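Local coordinates for protein papain-like cysteine protease (Porcine reproductive and respiratory syndrome virus, PDB 3MTV) that is the nsp1beta part of the viral polyprotein, a papain-like cysteine protease and metal-dependent nuclease that probably counters host mRNA export and interferon signalling, at residues G143-Q148 / R158-V163; N133-V138 / I177-N182; S67-R72 / L80-V85; C90-L95 / K105-A110. One frame throughout, in Å; residues are numbered along the deposited sequence.

Contact 1: residues G143-Q148 / R158-V163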
loop_
_atom_site.group_PDB
_atom_site.type_symbol
_atom_site.label_atom_id
_atom_site.label_comp_id
_atom_site.label_asym_id
_atom_site.label_seq_id
_atom_site.Cartn_x
_atom_site.Cartn_y
_atom_site.Cartn_z
ATOM N N GLY A 143 5.001 2.534 -34.675
ATOM C CA GLY A 143 3.648 2.063 -34.795
ATOM C C GLY A 143 2.609 3.092 -34.426
ATOM O O GLY A 143 2.950 4.128 -33.770
ATOM N N PRO A 144 1.346 2.799 -34.884
ATOM C CA PRO A 144 -0.017 3.404 -34.941
ATOM C C PRO A 144 -0.681 3.300 -33.637
ATOM O O PRO A 144 -1.634 4.045 -33.281
ATOM C CB PRO A 144 -0.826 2.452 -35.866
ATOM C CG PRO A 144 0.153 1.483 -36.494
ATOM C CD PRO A 144 1.428 1.528 -35.651
ATOM N N ILE A 145 -0.198 2.279 -32.945
ATOM C CA ILE A 145 -0.835 1.793 -31.728
ATOM C C ILE A 145 0.024 1.795 -30.510
ATOM O O ILE A 145 1.184 1.168 -30.473
ATOM C CB ILE A 145 -1.281 0.324 -31.778
ATOM C CG1 ILE A 145 -1.735 -0.102 -33.130
ATOM C CG2 ILE A 145 -2.550 0.165 -31.032
ATOM C CD1 ILE A 145 -2.929 -0.911 -32.950
ATOM N N VAL A 146 -0.640 2.419 -29.522
ATOM C CA VAL A 146 -0.180 2.496 -28.165
ATOM C C VAL A 146 -0.771 1.482 -27.261
ATOM O O VAL A 146 -2.023 1.373 -27.087
ATOM C CB VAL A 146 -0.587 3.758 -27.459
ATOM C CG1 VAL A 146 0.570 4.170 -26.677
ATOM C CG2 VAL A 146 -1.003 4.835 -28.411
ATOM N N ILE A 147 0.175 0.818 -26.603
ATOM C CA ILE A 147 -0.180 -0.000 -25.467
ATOM C C ILE A 147 -0.101 0.776 -24.171
ATOM O O ILE A 147 0.895 1.463 -23.929
ATOM C CB ILE A 147 0.773 -1.171 -25.332
ATOM C CG1 ILE A 147 0.881 -1.943 -26.627
ATOM C CG2 ILE A 147 0.184 -2.158 -24.375
ATOM C CD1 ILE A 147 -0.484 -2.504 -27.001
ATOM N N GLN A 148 -1.141 0.677 -23.353
ATOM C CA GLN A 148 -1.172 1.385 -22.056
ATOM C C GLN A 148 -1.573 0.614 -20.845
ATOM O O GLN A 148 -2.253 -0.435 -20.899
ATOM C CB GLN A 148 -2.086 2.591 -22.082
ATOM C CG GLN A 148 -1.947 3.333 -23.348
ATOM C CD GLN A 148 -2.572 4.641 -23.246
ATOM O OE1 GLN A 148 -1.866 5.663 -23.301
ATOM N NE2 GLN A 148 -3.920 4.657 -23.087
ATOM N N ARG A 158 -4.480 -3.096 -18.694
ATOM C CA ARG A 158 -4.047 -2.523 -19.964
ATOM C C ARG A 158 -5.149 -2.104 -20.890
ATOM O O ARG A 158 -6.363 -2.466 -20.754
ATOM C CB ARG A 158 -3.104 -3.436 -20.697
ATOM C CG ARG A 158 -1.814 -3.292 -20.099
ATOM C CD ARG A 158 -0.895 -4.425 -20.612
ATOM N NE ARG A 158 0.520 -4.312 -20.168
ATOM C CZ ARG A 158 1.599 -4.979 -20.649
ATOM N NH1 ARG A 158 1.566 -5.899 -21.612
ATOM N NH2 ARG A 158 2.770 -4.729 -20.139
ATOM N N HIS A 159 -4.648 -1.353 -21.853
ATOM C CA HIS A 159 -5.497 -0.723 -22.767
ATOM C C HIS A 159 -4.743 -0.360 -24.040
ATOM O O HIS A 159 -3.561 -0.062 -24.041
ATOM C CB HIS A 159 -6.091 0.451 -22.091
ATOM C CG HIS A 159 -7.184 1.085 -22.862
ATOM N ND1 HIS A 159 -7.000 2.249 -23.567
ATOM C CD2 HIS A 159 -8.482 0.739 -23.006
ATOM C CE1 HIS A 159 -8.144 2.573 -24.152
ATOM N NE2 HIS A 159 -9.058 1.683 -23.811
ATOM N N LEU A 160 -5.403 -0.390 -25.171
ATOM C CA LEU A 160 -4.716 0.304 -26.207
ATOM C C LEU A 160 -5.632 1.284 -26.983
ATOM O O LEU A 160 -6.859 1.291 -26.832
ATOM C CB LEU A 160 -3.982 -0.681 -27.072
ATOM C CG LEU A 160 -5.148 -1.597 -27.444
ATOM C CD1 LEU A 160 -5.785 -1.013 -28.683
ATOM C CD2 LEU A 160 -4.754 -3.000 -27.767
ATOM N N LYS A 161 -5.007 2.130 -27.784
ATOM C CA LYS A 161 -5.687 3.234 -28.378
ATOM C C LYS A 161 -4.711 3.640 -29.441
ATOM O O LYS A 161 -3.528 3.225 -29.387
ATOM C CB LYS A 161 -5.893 4.337 -27.339
ATOM C CG LYS A 161 -4.697 5.280 -27.103
ATOM C CD LYS A 161 -5.059 6.459 -26.125
ATOM C CE LYS A 161 -4.122 7.743 -26.239
ATOM N NZ LYS A 161 -2.703 7.612 -26.792
ATOM N N LEU A 162 -5.176 4.424 -30.407
ATOM C CA LEU A 162 -4.255 4.866 -31.422
ATOM C C LEU A 162 -3.510 6.065 -30.932
ATOM O O LEU A 162 -4.026 6.829 -30.083
ATOM C CB LEU A 162 -4.984 5.297 -32.647
ATOM C CG LEU A 162 -6.075 4.391 -33.106
ATOM C CD1 LEU A 162 -7.219 5.209 -33.635
ATOM C CD2 LEU A 162 -5.398 3.614 -34.154
ATOM N N VAL A 163 -2.343 6.261 -31.558
ATOM C CA VAL A 163 -1.321 7.247 -31.152
ATOM C C VAL A 163 -1.915 8.632 -31.015
ATOM O O VAL A 163 -1.616 9.390 -30.080
ATOM C CB VAL A 163 -0.073 7.248 -32.104
ATOM C CG1 VAL A 163 0.995 6.457 -31.504
ATOM C CG2 VAL A 163 -0.406 6.700 -33.553
#
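Val146 and Gln148 face Lys161 and His159 as hydrogen-bonded pairs in an antiparallel beta hairpin, whose strand axes approach to 4.5 Å with their directions 160° apart. Val146 N donates to Lys161 O over 3.0 Å. Gln148 and His159 exchange two bonds: Gln148 N to His159 O is 2.6 Å, and His159 N to Gln148 O is 2.7 Å. Beyond the regular strand, Val163 N reaches Pro144 O at 2.9 Å.

Apolar contacts form a second group. The CD1 methyl of Ile147 approaches Leu160 CB at 3.9 Å; CG1 of Ile147 lies anti to its carbonyl carbon (chi1 -53°), and this directs the methyl across the strand gap. Leu160 CD1 also meets Ile145 CG2. On the face shared by Val146, Gln148, Lys161 and His159, the lysine chain runs alongside Val146, with NZ 3.6 Å from Val146 CG2.

The polar end of Arg158 leaves the hairpin for Tyr202, while the His159 ring meets Phe171 and Cys90. His159, the probable catalytic histidine of this papain-like protease, is therefore anchored at both backbone polar atoms by Gln148, whereas the setting of its ring is probably influenced by neighbours beyond the hairpin, such as Phe171.

Contact 2: residues N133-V138 / I177-N182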
loop_
_atom_site.group_PDB
_atom_site.type_symbol
_atom_site.label_atom_id
_atom_site.label_comp_id
_atom_site.label_asym_id
_atom_site.label_seq_id
_atom_site.Cartn_x
_atom_site.Cartn_y
_atom_site.Cartn_z
ATOM N N ASN A 133 -5.651 -15.935 -36.715
ATOM C CA ASN A 133 -6.286 -15.196 -37.771
ATOM C C ASN A 133 -5.333 -14.704 -38.847
ATOM O O ASN A 133 -5.743 -13.919 -39.765
ATOM C CB ASN A 133 -7.185 -14.127 -37.192
ATOM C CG ASN A 133 -8.548 -14.683 -36.886
ATOM O OD1 ASN A 133 -8.843 -14.786 -35.745
ATOM N ND2 ASN A 133 -9.357 -15.118 -37.907
ATOM N N GLY A 134 -4.090 -15.221 -38.735
ATOM C CA GLY A 134 -2.976 -14.958 -39.632
ATOM C C GLY A 134 -2.383 -13.641 -39.236
ATOM O O GLY A 134 -1.566 -13.075 -39.908
ATOM N N LEU A 135 -2.790 -13.095 -38.127
ATOM C CA LEU A 135 -2.045 -11.937 -37.796
ATOM C C LEU A 135 -0.962 -12.277 -36.824
ATOM O O LEU A 135 -0.703 -13.467 -36.419
ATOM C CB LEU A 135 -2.908 -10.825 -37.238
ATOM C CG LEU A 135 -4.169 -10.580 -38.064
ATOM C CD1 LEU A 135 -5.309 -10.115 -37.239
ATOM C CD2 LEU A 135 -3.879 -9.623 -39.180
ATOM N N ARG A 136 -0.311 -11.165 -36.547
ATOM C CA ARG A 136 0.917 -11.027 -35.818
ATOM C C ARG A 136 1.127 -9.558 -35.397
ATOM O O ARG A 136 0.856 -8.620 -36.169
ATOM C CB ARG A 136 2.080 -11.471 -36.695
ATOM C CG ARG A 136 3.090 -10.456 -37.009
ATOM C CD ARG A 136 4.305 -11.136 -37.601
ATOM N NE ARG A 136 5.008 -10.470 -38.711
ATOM C CZ ARG A 136 5.710 -11.137 -39.624
ATOM N NH1 ARG A 136 5.766 -12.463 -39.565
ATOM N NH2 ARG A 136 6.343 -10.491 -40.598
ATOM N N ALA A 137 1.574 -9.346 -34.159
ATOM C CA ALA A 137 1.756 -7.959 -33.663
ATOM C C ALA A 137 3.150 -7.746 -33.282
ATOM O O ALA A 137 3.731 -8.566 -32.539
ATOM C CB ALA A 137 0.931 -7.628 -32.442
ATOM N N VAL A 138 3.677 -6.616 -33.759
ATOM C CA VAL A 138 5.105 -6.383 -33.687
ATOM C C VAL A 138 5.360 -5.063 -33.129
ATOM O O VAL A 138 4.728 -4.051 -33.481
ATOM C CB VAL A 138 5.839 -6.334 -35.024
ATOM C CG1 VAL A 138 7.350 -6.387 -34.741
ATOM C CG2 VAL A 138 5.405 -7.414 -35.971
ATOM N N ILE A 177 3.243 -0.378 -31.003
ATOM C CA ILE A 177 3.299 -1.474 -31.999
ATOM C C ILE A 177 2.459 -1.268 -33.264
ATOM O O ILE A 177 1.772 -0.266 -33.428
ATOM C CB ILE A 177 2.796 -2.779 -31.406
ATOM C CG1 ILE A 177 1.655 -2.501 -30.474
ATOM C CG2 ILE A 177 3.840 -3.461 -30.568
ATOM C CD1 ILE A 177 0.557 -3.452 -30.601
ATOM N N ARG A 178 2.484 -2.297 -34.090
ATOM C CA ARG A 178 1.882 -2.338 -35.402
ATOM C C ARG A 178 1.231 -3.741 -35.534
ATOM O O ARG A 178 1.741 -4.714 -35.006
ATOM C CB ARG A 178 3.022 -2.318 -36.455
ATOM C CG ARG A 178 2.632 -2.241 -37.948
ATOM C CD ARG A 178 3.753 -2.707 -38.900
ATOM N NE ARG A 178 5.018 -2.524 -38.258
ATOM C CZ ARG A 178 6.087 -3.260 -38.525
ATOM N NH1 ARG A 178 6.014 -4.195 -39.441
ATOM N NH2 ARG A 178 7.233 -3.070 -37.881
ATOM N N VAL A 179 0.180 -3.917 -36.329
ATOM C CA VAL A 179 -0.289 -5.266 -36.579
ATOM C C VAL A 179 -0.147 -5.720 -38.024
ATOM O O VAL A 179 -0.633 -5.029 -38.871
ATOM C CB VAL A 179 -1.774 -5.240 -36.287
ATOM C CG1 VAL A 179 -2.428 -6.580 -36.570
ATOM C CG2 VAL A 179 -1.977 -4.874 -34.859
ATOM N N GLU A 180 0.435 -6.877 -38.332
ATOM C CA GLU A 180 0.625 -7.232 -39.731
ATOM C C GLU A 180 0.397 -8.722 -40.019
ATOM O O GLU A 180 0.264 -9.524 -39.128
ATOM C CB GLU A 180 2.028 -6.779 -40.171
ATOM C CG GLU A 180 3.182 -7.761 -39.774
ATOM C CD GLU A 180 4.614 -7.199 -40.004
ATOM O OE1 GLU A 180 4.660 -5.980 -40.334
ATOM O OE2 GLU A 180 5.671 -7.938 -39.839
ATOM N N PRO A 181 0.299 -9.073 -41.295
ATOM C CA PRO A 181 0.066 -10.468 -41.576
ATOM C C PRO A 181 1.286 -11.227 -41.202
ATOM O O PRO A 181 2.388 -10.717 -41.448
ATOM C CB PRO A 181 -0.170 -10.504 -43.100
ATOM C CG PRO A 181 -0.711 -9.107 -43.515
ATOM C CD PRO A 181 0.048 -8.210 -42.476
ATOM N N ASN A 182 1.071 -12.422 -40.637
ATOM C CA ASN A 182 2.112 -13.169 -39.982
ATOM C C ASN A 182 2.469 -14.151 -41.015
ATOM O O ASN A 182 2.497 -15.351 -40.719
ATOM C CB ASN A 182 1.574 -13.952 -38.764
ATOM C CG ASN A 182 2.702 -14.561 -37.970
ATOM O OD1 ASN A 182 3.762 -14.077 -38.118
ATOM N ND2 ASN A 182 2.505 -15.627 -37.194
#
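Arg136 and Glu180 meet obliquely across two antiparallel neighbours of the five-stranded sheet in this papain-like protease, guanidinium and carboxylate planes 53° apart. The arginine grips side-on: NE lies 2.9 Å and NH2 2.7 Å from the single atom Glu180 OE2, which sits in the guanidinium plane. NE uses the anti lone pair of that oxygen, while NH2 comes from the same anti side but out of the carboxylate plane. Glu180 CG stands between its own backbone N and carbonyl carbon (chi1 81°), and the extended chain beyond it carries the carboxylate to the arginine.

Asn182 crosses Arg136 at about a right angle, its amide plane turned 71° from the guanidinium, and OD1 accepts from NH1 at 3.0 Å. Glu180 OE1 serves Arg178 of its own strand in a salt bridge whose modelled length is doubtful; Arg178 also pairs with Asp140 and Glu191. The Glu180 carboxylate thus joins Arg136 and Arg178 in one salt-bridge network.

The backbones themselves are tied by Glu180 N to Arg136 O at 2.8 Å and Val138 N to Arg178 O at 3.0 Å. Over the centre of the Arg136 guanidinium, 3.7 Å above its plane, sits Pro181 O.

Contact 3: residues S67-R72 / L80-V85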
loop_
_atom_site.group_PDB
_atom_site.type_symbol
_atom_site.label_atom_id
_atom_site.label_comp_id
_atom_site.label_asym_id
_atom_site.label_seq_id
_atom_site.Cartn_x
_atom_site.Cartn_y
_atom_site.Cartn_z
ATOM N N SER A 67 -24.642 4.754 -9.136
ATOM C CA SER A 67 -25.242 5.417 -10.312
ATOM C C SER A 67 -24.172 5.561 -11.384
ATOM O O SER A 67 -24.316 6.183 -12.464
ATOM C CB SER A 67 -25.750 6.831 -9.912
ATOM O OG SER A 67 -24.817 7.854 -10.258
ATOM N N GLY A 68 -23.030 5.034 -11.054
ATOM C CA GLY A 68 -21.913 5.198 -11.957
ATOM C C GLY A 68 -21.286 3.866 -12.264
ATOM O O GLY A 68 -21.885 2.771 -12.096
ATOM N N VAL A 69 -20.038 3.968 -12.673
ATOM C CA VAL A 69 -19.334 2.752 -13.050
ATOM C C VAL A 69 -18.004 2.462 -12.287
ATOM O O VAL A 69 -17.263 3.408 -11.973
ATOM C CB VAL A 69 -19.195 2.820 -14.535
ATOM C CG1 VAL A 69 -17.738 3.146 -14.987
ATOM C CG2 VAL A 69 -19.865 1.630 -15.100
ATOM N N SER A 70 -17.741 1.198 -11.924
ATOM C CA SER A 70 -16.477 0.834 -11.189
ATOM C C SER A 70 -15.369 0.140 -12.037
ATOM O O SER A 70 -15.690 -0.561 -13.010
ATOM C CB SER A 70 -16.741 -0.055 -9.974
ATOM O OG SER A 70 -15.621 0.074 -9.108
ATOM N N MET A 71 -14.087 0.359 -11.715
ATOM C CA MET A 71 -12.995 -0.474 -12.285
ATOM C C MET A 71 -12.758 -1.758 -11.449
ATOM O O MET A 71 -12.005 -2.556 -11.837
ATOM C CB MET A 71 -11.653 0.216 -12.619
ATOM C CG MET A 71 -11.653 1.732 -12.785
ATOM S SD MET A 71 -10.142 2.376 -13.618
ATOM C CE MET A 71 -9.396 0.865 -14.201
ATOM N N ARG A 72 -13.471 -1.943 -10.359
ATOM C CA ARG A 72 -13.412 -3.085 -9.579
ATOM C C ARG A 72 -14.180 -4.276 -10.000
ATOM O O ARG A 72 -15.340 -4.358 -9.828
ATOM C CB ARG A 72 -13.904 -2.689 -8.213
ATOM C CG ARG A 72 -12.983 -1.753 -7.582
ATOM C CD ARG A 72 -12.409 -2.495 -6.495
ATOM N NE ARG A 72 -12.992 -1.914 -5.353
ATOM C CZ ARG A 72 -13.078 -2.500 -4.180
ATOM N NH1 ARG A 72 -12.580 -3.710 -3.975
ATOM N NH2 ARG A 72 -13.658 -1.834 -3.186
ATOM N N LEU A 80 -18.228 6.435 -11.415
ATOM C CA LEU A 80 -17.525 7.009 -12.465
ATOM C C LEU A 80 -18.452 7.081 -13.648
ATOM O O LEU A 80 -19.207 6.103 -13.972
ATOM C CB LEU A 80 -16.299 6.186 -12.702
ATOM C CG LEU A 80 -15.126 6.835 -12.029
ATOM C CD1 LEU A 80 -14.387 5.705 -11.480
ATOM C CD2 LEU A 80 -14.275 7.712 -13.022
ATOM N N PRO A 81 -18.393 8.256 -14.268
ATOM C CA PRO A 81 -18.914 8.482 -15.600
ATOM C C PRO A 81 -18.298 7.387 -16.471
ATOM O O PRO A 81 -17.059 7.435 -16.753
ATOM C CB PRO A 81 -18.268 9.830 -16.036
ATOM C CG PRO A 81 -17.186 10.107 -15.067
ATOM C CD PRO A 81 -17.141 8.984 -14.037
ATOM N N ALA A 82 -19.115 6.440 -16.940
ATOM C CA ALA A 82 -18.579 5.604 -18.043
ATOM C C ALA A 82 -17.939 6.292 -19.285
ATOM O O ALA A 82 -16.964 5.752 -19.757
ATOM C CB ALA A 82 -19.473 4.598 -18.406
ATOM N N ASP A 83 -18.356 7.472 -19.792
ATOM C CA ASP A 83 -17.436 8.150 -20.761
ATOM C C ASP A 83 -15.915 7.892 -20.445
ATOM O O ASP A 83 -15.050 8.132 -21.297
ATOM C CB ASP A 83 -17.572 9.709 -20.804
ATOM C CG ASP A 83 -18.990 10.204 -20.594
ATOM O OD1 ASP A 83 -19.801 9.981 -21.564
ATOM O OD2 ASP A 83 -19.256 10.847 -19.498
ATOM N N THR A 84 -15.566 7.546 -19.194
ATOM C CA THR A 84 -14.180 7.885 -18.649
ATOM C C THR A 84 -13.182 6.728 -18.268
ATOM O O THR A 84 -12.017 6.920 -18.039
ATOM C CB THR A 84 -14.316 8.909 -17.477
ATOM O OG1 THR A 84 -14.844 8.253 -16.329
ATOM C CG2 THR A 84 -15.370 10.014 -17.808
ATOM N N VAL A 85 -13.703 5.527 -18.270
ATOM C CA VAL A 85 -13.043 4.279 -18.100
ATOM C C VAL A 85 -13.213 3.464 -19.372
ATOM O O VAL A 85 -14.170 3.734 -20.174
ATOM C CB VAL A 85 -13.859 3.648 -17.040
ATOM C CG1 VAL A 85 -14.230 2.182 -17.323
ATOM C CG2 VAL A 85 -13.200 3.882 -15.778
#
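Val69 packs against Leu80, Ala82 and Val85 through one methyl, CG1, and this is the close part of the contact. That methyl lies 4.1 Å from Leu80 CB, 4.1 Å from Ala82 CB and 4.3 Å from Val85 CG1, so it is shared by three residues of segment 80-85. Ala82 is itself exposed where it meets the methyl, at the edge of this close part. Next to it, Val69 N donates to Leu80 O over 2.6 Å, though the bond is bent (138° at the hydrogen). The return bond, Leu80 N to Val69 O at 3.2 Å, is weak.

The contact lies beside the small antiparallel ribbon of strands 68-69 and 77-78. Leu80 follows two residues after the second strand, its pairing with Val69 is loose, and the chain then turns off through the short 3-10 segment 82-84. Leu80 is buried and also rests on Phe60.

Partners are fewer at Met71, which within segment 80-85 meets Val85 alone. Its chain slides past Val85 in the opposite direction, and with SD anti to CA (chi2 -164°) both CG and SD lie 4.0 Å from Val85 CG2. Met71 also leans on Phe49. Just before it, Ser70 turns from the contact and its OG accepts from Arg72 N in an ST turn.

Contact 4: residues C90-L95 / K105-A110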
loop_
_atom_site.group_PDB
_atom_site.type_symbol
_atom_site.label_atom_id
_atom_site.label_comp_id
_atom_site.label_asym_id
_atom_site.label_seq_id
_atom_site.Cartn_x
_atom_site.Cartn_y
_atom_site.Cartn_z
ATOM N N CYS A 90 -11.385 -2.541 -26.348
ATOM C CA CYS A 90 -10.556 -1.691 -27.161
ATOM C C CYS A 90 -9.697 -2.600 -27.995
ATOM O O CYS A 90 -8.898 -2.123 -28.717
ATOM C CB CYS A 90 -9.673 -0.862 -26.260
ATOM S SG CYS A 90 -8.615 -1.936 -25.059
ATOM N N TRP A 91 -9.829 -3.912 -27.873
ATOM C CA TRP A 91 -8.878 -4.802 -28.514
ATOM C C TRP A 91 -9.295 -5.193 -29.905
ATOM O O TRP A 91 -8.488 -5.584 -30.727
ATOM C CB TRP A 91 -8.708 -6.070 -27.758
ATOM C CG TRP A 91 -9.905 -6.736 -27.313
ATOM C CD1 TRP A 91 -10.565 -6.528 -26.177
ATOM C CD2 TRP A 91 -10.612 -7.736 -28.008
ATOM N NE1 TRP A 91 -11.681 -7.369 -26.075
ATOM C CE2 TRP A 91 -11.736 -8.092 -27.226
ATOM C CE3 TRP A 91 -10.422 -8.376 -29.234
ATOM C CZ2 TRP A 91 -12.688 -9.069 -27.646
ATOM C CZ3 TRP A 91 -11.328 -9.445 -29.612
ATOM C CH2 TRP A 91 -12.467 -9.731 -28.835
ATOM N N TRP A 92 -10.576 -5.044 -30.153
ATOM C CA TRP A 92 -11.091 -5.142 -31.484
ATOM C C TRP A 92 -10.270 -4.471 -32.490
ATOM O O TRP A 92 -10.058 -5.053 -33.528
ATOM C CB TRP A 92 -12.429 -4.492 -31.528
ATOM C CG TRP A 92 -13.474 -5.086 -30.587
ATOM C CD1 TRP A 92 -13.318 -6.108 -29.641
ATOM C CD2 TRP A 92 -14.831 -4.682 -30.505
ATOM N NE1 TRP A 92 -14.546 -6.323 -28.964
ATOM C CE2 TRP A 92 -15.471 -5.474 -29.502
ATOM C CE3 TRP A 92 -15.573 -3.728 -31.189
ATOM C CZ2 TRP A 92 -16.767 -5.357 -29.225
ATOM C CZ3 TRP A 92 -16.861 -3.571 -30.878
ATOM C CH2 TRP A 92 -17.458 -4.364 -29.885
ATOM N N ARG A 93 -9.811 -3.253 -32.219
ATOM C CA ARG A 93 -9.051 -2.523 -33.240
ATOM C C ARG A 93 -8.065 -3.487 -33.874
ATOM O O ARG A 93 -7.928 -3.641 -35.056
ATOM C CB ARG A 93 -8.304 -1.325 -32.632
ATOM C CG ARG A 93 -9.250 -0.165 -32.211
ATOM C CD ARG A 93 -8.920 1.243 -32.867
ATOM N NE ARG A 93 -9.722 2.272 -32.244
ATOM C CZ ARG A 93 -9.736 2.557 -30.934
ATOM N NH1 ARG A 93 -8.946 1.951 -30.051
ATOM N NH2 ARG A 93 -10.570 3.486 -30.488
ATOM N N LEU A 94 -7.374 -4.209 -33.047
ATOM C CA LEU A 94 -6.424 -5.200 -33.556
ATOM C C LEU A 94 -6.853 -6.137 -34.713
ATOM O O LEU A 94 -6.043 -6.634 -35.441
ATOM C CB LEU A 94 -6.145 -6.033 -32.360
ATOM C CG LEU A 94 -4.876 -5.639 -31.641
ATOM C CD1 LEU A 94 -4.550 -4.116 -31.609
ATOM C CD2 LEU A 94 -4.759 -6.290 -30.294
ATOM N N LEU A 95 -8.168 -6.325 -34.872
ATOM C CA LEU A 95 -8.702 -7.212 -35.863
ATOM C C LEU A 95 -9.295 -6.412 -36.959
ATOM O O LEU A 95 -10.285 -6.870 -37.587
ATOM C CB LEU A 95 -9.812 -7.999 -35.248
ATOM C CG LEU A 95 -9.261 -8.911 -34.113
ATOM C CD1 LEU A 95 -10.347 -9.565 -33.285
ATOM C CD2 LEU A 95 -8.213 -9.997 -34.496
ATOM N N LYS A 105 -17.200 -12.743 -35.715
ATOM C CA LYS A 105 -17.218 -14.109 -35.168
ATOM C C LYS A 105 -16.242 -14.173 -34.031
ATOM O O LYS A 105 -16.512 -14.762 -32.987
ATOM C CB LYS A 105 -17.023 -15.231 -36.207
ATOM C CG LYS A 105 -18.245 -15.339 -37.363
ATOM C CD LYS A 105 -17.968 -16.518 -38.469
ATOM C CE LYS A 105 -19.143 -17.040 -39.349
ATOM N NZ LYS A 105 -19.029 -16.296 -40.613
ATOM N N GLU A 106 -15.164 -13.456 -34.172
ATOM C CA GLU A 106 -14.255 -13.369 -33.076
ATOM C C GLU A 106 -14.868 -12.729 -31.894
ATOM O O GLU A 106 -14.397 -12.905 -30.771
ATOM C CB GLU A 106 -13.055 -12.501 -33.400
ATOM C CG GLU A 106 -12.063 -13.159 -34.260
ATOM C CD GLU A 106 -11.465 -14.453 -33.676
ATOM O OE1 GLU A 106 -11.242 -15.391 -34.468
ATOM O OE2 GLU A 106 -11.199 -14.530 -32.468
ATOM N N ILE A 107 -15.808 -11.866 -32.144
ATOM C CA ILE A 107 -16.179 -11.021 -31.037
ATOM C C ILE A 107 -17.162 -11.766 -30.235
ATOM O O ILE A 107 -17.098 -11.705 -29.016
ATOM C CB ILE A 107 -16.802 -9.703 -31.459
ATOM C CG1 ILE A 107 -15.730 -8.677 -31.654
ATOM C CG2 ILE A 107 -17.776 -9.173 -30.458
ATOM C CD1 ILE A 107 -16.373 -7.491 -32.296
ATOM N N ARG A 108 -18.098 -12.403 -30.944
ATOM C CA ARG A 108 -18.967 -13.428 -30.410
ATOM C C ARG A 108 -18.098 -14.378 -29.589
ATOM O O ARG A 108 -18.313 -14.589 -28.427
ATOM C CB ARG A 108 -19.600 -14.172 -31.567
ATOM C CG ARG A 108 -21.028 -14.413 -31.382
ATOM C CD ARG A 108 -21.460 -15.808 -31.853
ATOM N NE ARG A 108 -21.909 -15.937 -33.260
ATOM C CZ ARG A 108 -21.141 -16.475 -34.222
ATOM N NH1 ARG A 108 -19.863 -16.861 -33.925
ATOM N NH2 ARG A 108 -21.623 -16.612 -35.474
ATOM N N HIS A 109 -17.064 -14.890 -30.184
ATOM C CA HIS A 109 -16.314 -15.893 -29.507
ATOM C C HIS A 109 -15.928 -15.447 -28.136
ATOM O O HIS A 109 -15.954 -16.205 -27.224
ATOM C CB HIS A 109 -15.014 -16.230 -30.291
ATOM C CG HIS A 109 -14.533 -17.633 -30.084
ATOM N ND1 HIS A 109 -13.200 -17.950 -29.925
ATOM C CD2 HIS A 109 -15.217 -18.800 -29.994
ATOM C CE1 HIS A 109 -13.069 -19.263 -29.743
ATOM N NE2 HIS A 109 -14.278 -19.795 -29.769
ATOM N N ALA A 110 -15.490 -14.222 -27.984
ATOM C CA ALA A 110 -14.942 -13.838 -26.711
ATOM C C ALA A 110 -16.078 -13.680 -25.759
ATOM O O ALA A 110 -15.965 -13.916 -24.586
ATOM C CB ALA A 110 -14.250 -12.630 -26.845
#
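Ile107 of helix 100-112 lies against Trp92, two residues after the probable catalytic Cys90 of this papain-like fold. In papain-like proteases the nucleophilic cysteine opens a helix; here residues 91-93 have helical backbone angles without the regular bonds, and residues 105-110 of helix 100-112 pack against the two tryptophans that follow Cys90.

The isoleucine can be followed outward. From CB, the CG2 branch goes to the rim of the six-membered ring, 4.1 Å from Trp92 CZ2. The other branch, CG1, sits anti to the carbonyl carbon (chi1 -89°) and passes 3.8 Å from Trp92 NE1, with Trp91 CH2 more distant on its flank. At the tip, CD1 stands over the face of the Trp92 six-membered ring, 3.6 Å from its centroid and 15° off the ring normal: a CH-pi contact. The side chains cross at about a right angle.

Trp91 enters one turn further along the helix, its CH2 lying 3.9 Å from Ala110 CB, while Glu106 O lies near the plane of the indole at its edge. One residue before Ile107, Glu106 CB and CG are touched by Leu95 CD1, and the Glu106 carboxylate is engaged by Arg129. No hydrogen bond joins the two segments. The tryptophans also meet each other: Trp92 CD1 rests 3.4 Å above the Trp91 ring, over its centre.

Overall arrangement
Contacts 1 and 4 supply the two probable catalytic residues: the side chains of His159 and Cys90 are about 3 Å apart at their nearest atoms, where the hairpin meets the cysteine segment, and the contact centres lie 16 Å from each other. Contact 2 belongs to the same sheet as contact 1, with Ile145 O and Ile177 N 2.6 Å apart, a probable hydrogen bond between neighbouring strands; the side chain of Ile177 is about 11 Å from those of both Cys90 and His159. Leu135 CD1 of contact 2 packs 4.0 Å from Leu95 CD2 of contact 4. Contact 3 touches none of the others; its centre is 32 Å from that of contact 2, although the Val85 side chain comes within about 8 Å of that of His159.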